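Local coordinates for protein pyridine synthase TbtD (Thermobispora bispora, PDB 5WA4) that probably catalyses the formal [4+2] aza-cycloaddition that forms the central pyridine ring of the thiopeptide antibiotic thiomuracin, engaging the leader peptide of its substrate, at residues 24-29 against 46-51. Numbering follows the deposited sequence.
Sequences DLILDG and FLRHWR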
loop_
_atom_site.group_PDB
_atom_site.type_symbol
_atom_site.label_atom_id
_atom_site.label_comp_id
_atom_site.label_asym_id
_atom_site.label_seq_id
_atom_site.Cartn_x
_atom_site.Cartn_y
_atom_site.Cartn_z
ATOM N N ASP E 24 -30.563 -29.563 21.207
ATOM C CA ASP E 24 -31.721 -30.371 21.591
ATOM C C ASP E 24 -32.841 -30.223 20.587
ATOM O O ASP E 24 -33.513 -31.200 20.257
ATOM C CB ASP E 24 -32.235 -29.997 22.994
ATOM C CG ASP E 24 -31.511 -30.745 24.119
ATOM O OD1 ASP E 24 -31.152 -31.941 23.945
ATOM O OD2 ASP E 24 -31.305 -30.109 25.178
ATOM N N LEU E 25 -33.051 -28.996 20.121
ATOM C CA LEU E 25 -34.035 -28.741 19.075
ATOM C C LEU E 25 -33.696 -29.547 17.833
ATOM O O LEU E 25 -34.584 -30.031 17.130
ATOM C CB LEU E 25 -34.100 -27.250 18.739
ATOM C CG LEU E 25 -34.758 -26.832 17.416
ATOM C CD1 LEU E 25 -36.225 -27.204 17.345
ATOM C CD2 LEU E 25 -34.602 -25.348 17.231
ATOM N N ILE E 26 -32.399 -29.682 17.573
ATOM C CA ILE E 26 -31.922 -30.456 16.439
ATOM C C ILE E 26 -32.396 -31.895 16.593
ATOM O O ILE E 26 -33.154 -32.393 15.754
ATOM C CB ILE E 26 -30.362 -30.379 16.305
ATOM C CG1 ILE E 26 -29.947 -29.064 15.638
ATOM C CG2 ILE E 26 -29.795 -31.552 15.511
ATOM C CD1 ILE E 26 -28.466 -28.804 15.697
ATOM N N LEU E 27 -32.000 -32.533 17.692
ATOM C CA LEU E 27 -32.215 -33.963 17.883
ATOM C C LEU E 27 -33.654 -34.371 18.210
ATOM O O LEU E 27 -34.073 -35.464 17.844
ATOM C CB LEU E 27 -31.295 -34.466 18.991
ATOM C CG LEU E 27 -29.809 -34.244 18.743
ATOM C CD1 LEU E 27 -28.967 -34.763 19.904
ATOM C CD2 LEU E 27 -29.429 -34.920 17.451
ATOM N N ASP E 28 -34.398 -33.514 18.907
ATOM C CA ASP E 28 -35.696 -33.902 19.480
ATOM C C ASP E 28 -36.876 -33.312 18.727
ATOM O O ASP E 28 -38.014 -33.757 18.883
ATOM C CB ASP E 28 -35.797 -33.477 20.954
ATOM C CG ASP E 28 -34.782 -34.180 21.851
ATOM O OD1 ASP E 28 -34.155 -35.168 21.400
ATOM O OD2 ASP E 28 -34.628 -33.742 23.020
ATOM N N GLY E 29 -36.609 -32.285 17.931
ATOM C CA GLY E 29 -37.645 -31.662 17.134
ATOM C C GLY E 29 -37.389 -31.798 15.645
ATOM O O GLY E 29 -38.273 -32.214 14.899
ATOM N N PHE E 46 -30.274 -28.543 7.541
ATOM C CA PHE E 46 -30.542 -27.373 8.362
ATOM C C PHE E 46 -29.247 -26.613 8.595
ATOM O O PHE E 46 -28.158 -27.189 8.519
ATOM C CB PHE E 46 -31.211 -27.766 9.706
ATOM C CG PHE E 46 -30.525 -28.904 10.425
ATOM C CD1 PHE E 46 -29.567 -28.660 11.384
ATOM C CD2 PHE E 46 -30.830 -30.223 10.119
ATOM C CE1 PHE E 46 -28.934 -29.702 12.032
ATOM C CE2 PHE E 46 -30.193 -31.276 10.767
ATOM C CZ PHE E 46 -29.245 -31.014 11.720
ATOM N N LEU E 47 -29.382 -25.317 8.863
ATOM C CA LEU E 47 -28.262 -24.480 9.272
ATOM C C LEU E 47 -28.602 -23.579 10.477
ATOM O O LEU E 47 -29.765 -23.147 10.646
ATOM C CB LEU E 47 -27.817 -23.597 8.105
ATOM C CG LEU E 47 -27.350 -24.268 6.814
ATOM C CD1 LEU E 47 -27.308 -23.247 5.696
ATOM C CD2 LEU E 47 -25.999 -24.942 7.002
ATOM N N ARG E 48 -27.591 -23.274 11.295
ATOM C CA ARG E 48 -27.742 -22.227 12.306
ATOM C C ARG E 48 -27.384 -20.870 11.738
ATOM O O ARG E 48 -26.490 -20.766 10.901
ATOM C CB ARG E 48 -26.859 -22.492 13.517
ATOM C CG ARG E 48 -26.871 -23.904 13.971
ATOM C CD ARG E 48 -25.801 -24.127 14.969
ATOM N NE ARG E 48 -25.772 -25.521 15.397
ATOM C CZ ARG E 48 -25.583 -25.913 16.653
ATOM N NH1 ARG E 48 -25.464 -25.008 17.604
ATOM N NH2 ARG E 48 -25.534 -27.208 16.966
ATOM N N HIS E 49 -28.065 -19.838 12.212
ATOM C CA HIS E 49 -27.723 -18.458 11.894
ATOM C C HIS E 49 -28.182 -17.479 13.008
ATOM O O HIS E 49 -29.094 -17.787 13.784
ATOM C CB HIS E 49 -28.345 -18.038 10.559
ATOM C CG HIS E 49 -27.669 -16.860 9.933
ATOM N ND1 HIS E 49 -28.088 -15.564 10.141
ATOM C CD2 HIS E 49 -26.585 -16.780 9.122
ATOM C CE1 HIS E 49 -27.297 -14.735 9.479
ATOM N NE2 HIS E 49 -26.378 -15.449 8.850
ATOM N N TRP E 50 -27.566 -16.291 13.016
ATOM C CA TRP E 50 -27.704 -15.268 14.042
ATOM C C TRP E 50 -28.756 -14.196 13.802
ATOM O O TRP E 50 -29.191 -13.534 14.743
ATOM C CB TRP E 50 -26.365 -14.552 14.235
ATOM C CG TRP E 50 -25.747 -14.006 12.970
ATOM C CD1 TRP E 50 -24.852 -14.640 12.166
ATOM C CD2 TRP E 50 -25.979 -12.711 12.365
ATOM N NE1 TRP E 50 -24.509 -13.841 11.106
ATOM C CE2 TRP E 50 -25.179 -12.660 11.196
ATOM C CE3 TRP E 50 -26.777 -11.610 12.695
ATOM C CZ2 TRP E 50 -25.161 -11.538 10.354
ATOM C CZ3 TRP E 50 -26.751 -10.496 11.856
ATOM C CH2 TRP E 50 -25.946 -10.472 10.699
ATOM N N ARG E 51 -29.151 -14.000 12.554
ATOM C CA ARG E 51 -29.868 -12.787 12.212
ATOM C C ARG E 51 -31.289 -12.783 12.738
ATOM O O ARG E 51 -32.041 -13.739 12.536
ATOM C CB ARG E 51 -29.863 -12.590 10.701
ATOM C CG ARG E 51 -29.979 -11.150 10.283
ATOM C CD ARG E 51 -30.219 -11.063 8.803
ATOM N NE ARG E 51 -31.610 -10.839 8.433
ATOM C CZ ARG E 51 -32.166 -11.384 7.362
ATOM N NH1 ARG E 51 -31.437 -12.190 6.607
ATOM N NH2 ARG E 51 -33.441 -11.140 7.057
#
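I26 carries the helix side of this contact by itself, meeting F46 and R48, two residues apart on strand 44-49, and the pairing illustrates how one branched side chain can bridge two residues of a strand. Its two branches divide the work. CG2 of I26, anti to the backbone N, lies 3.9 Å from CZ of F46. CG1 of I26, anti to the carbonyl carbon (chi1 -80°), approaches the same ring obliquely and passes 3.8 Å from CE1 of F46. The far end of the phenyl ring is thus met by both arms of the fork, with the two side chains crossing at about a right angle.

From CG1 the isoleucine chain runs on to its terminal methyl, which touches both partners. CD1 of I26 is 3.8 Å from CE1 of F46. On the arginine side, the same CD1 of I26 lies 3.6 Å from NH2 of R48. The arginine, extended from CG to NE, brings its guanidinium obliquely against this methyl. That contact is van der Waals only; the charge of R48 is met by a salt bridge from NH2 to D23, near the start of the same helix. R48 therefore meets helix 22-35 twice, once at the methyl of I26 and once at the carboxylate of D23.

The contact is buried and shares its surroundings with other helices: R327 of helix 307-328 makes a cation-pi interaction with F46, and L155 of helix 135-159 packs on I26. Helix 22-35 thereby lies against strand 44-49, an outermost strand of the four-stranded antiparallel sheet within this chain, whose inner neighbour is strand 55-62.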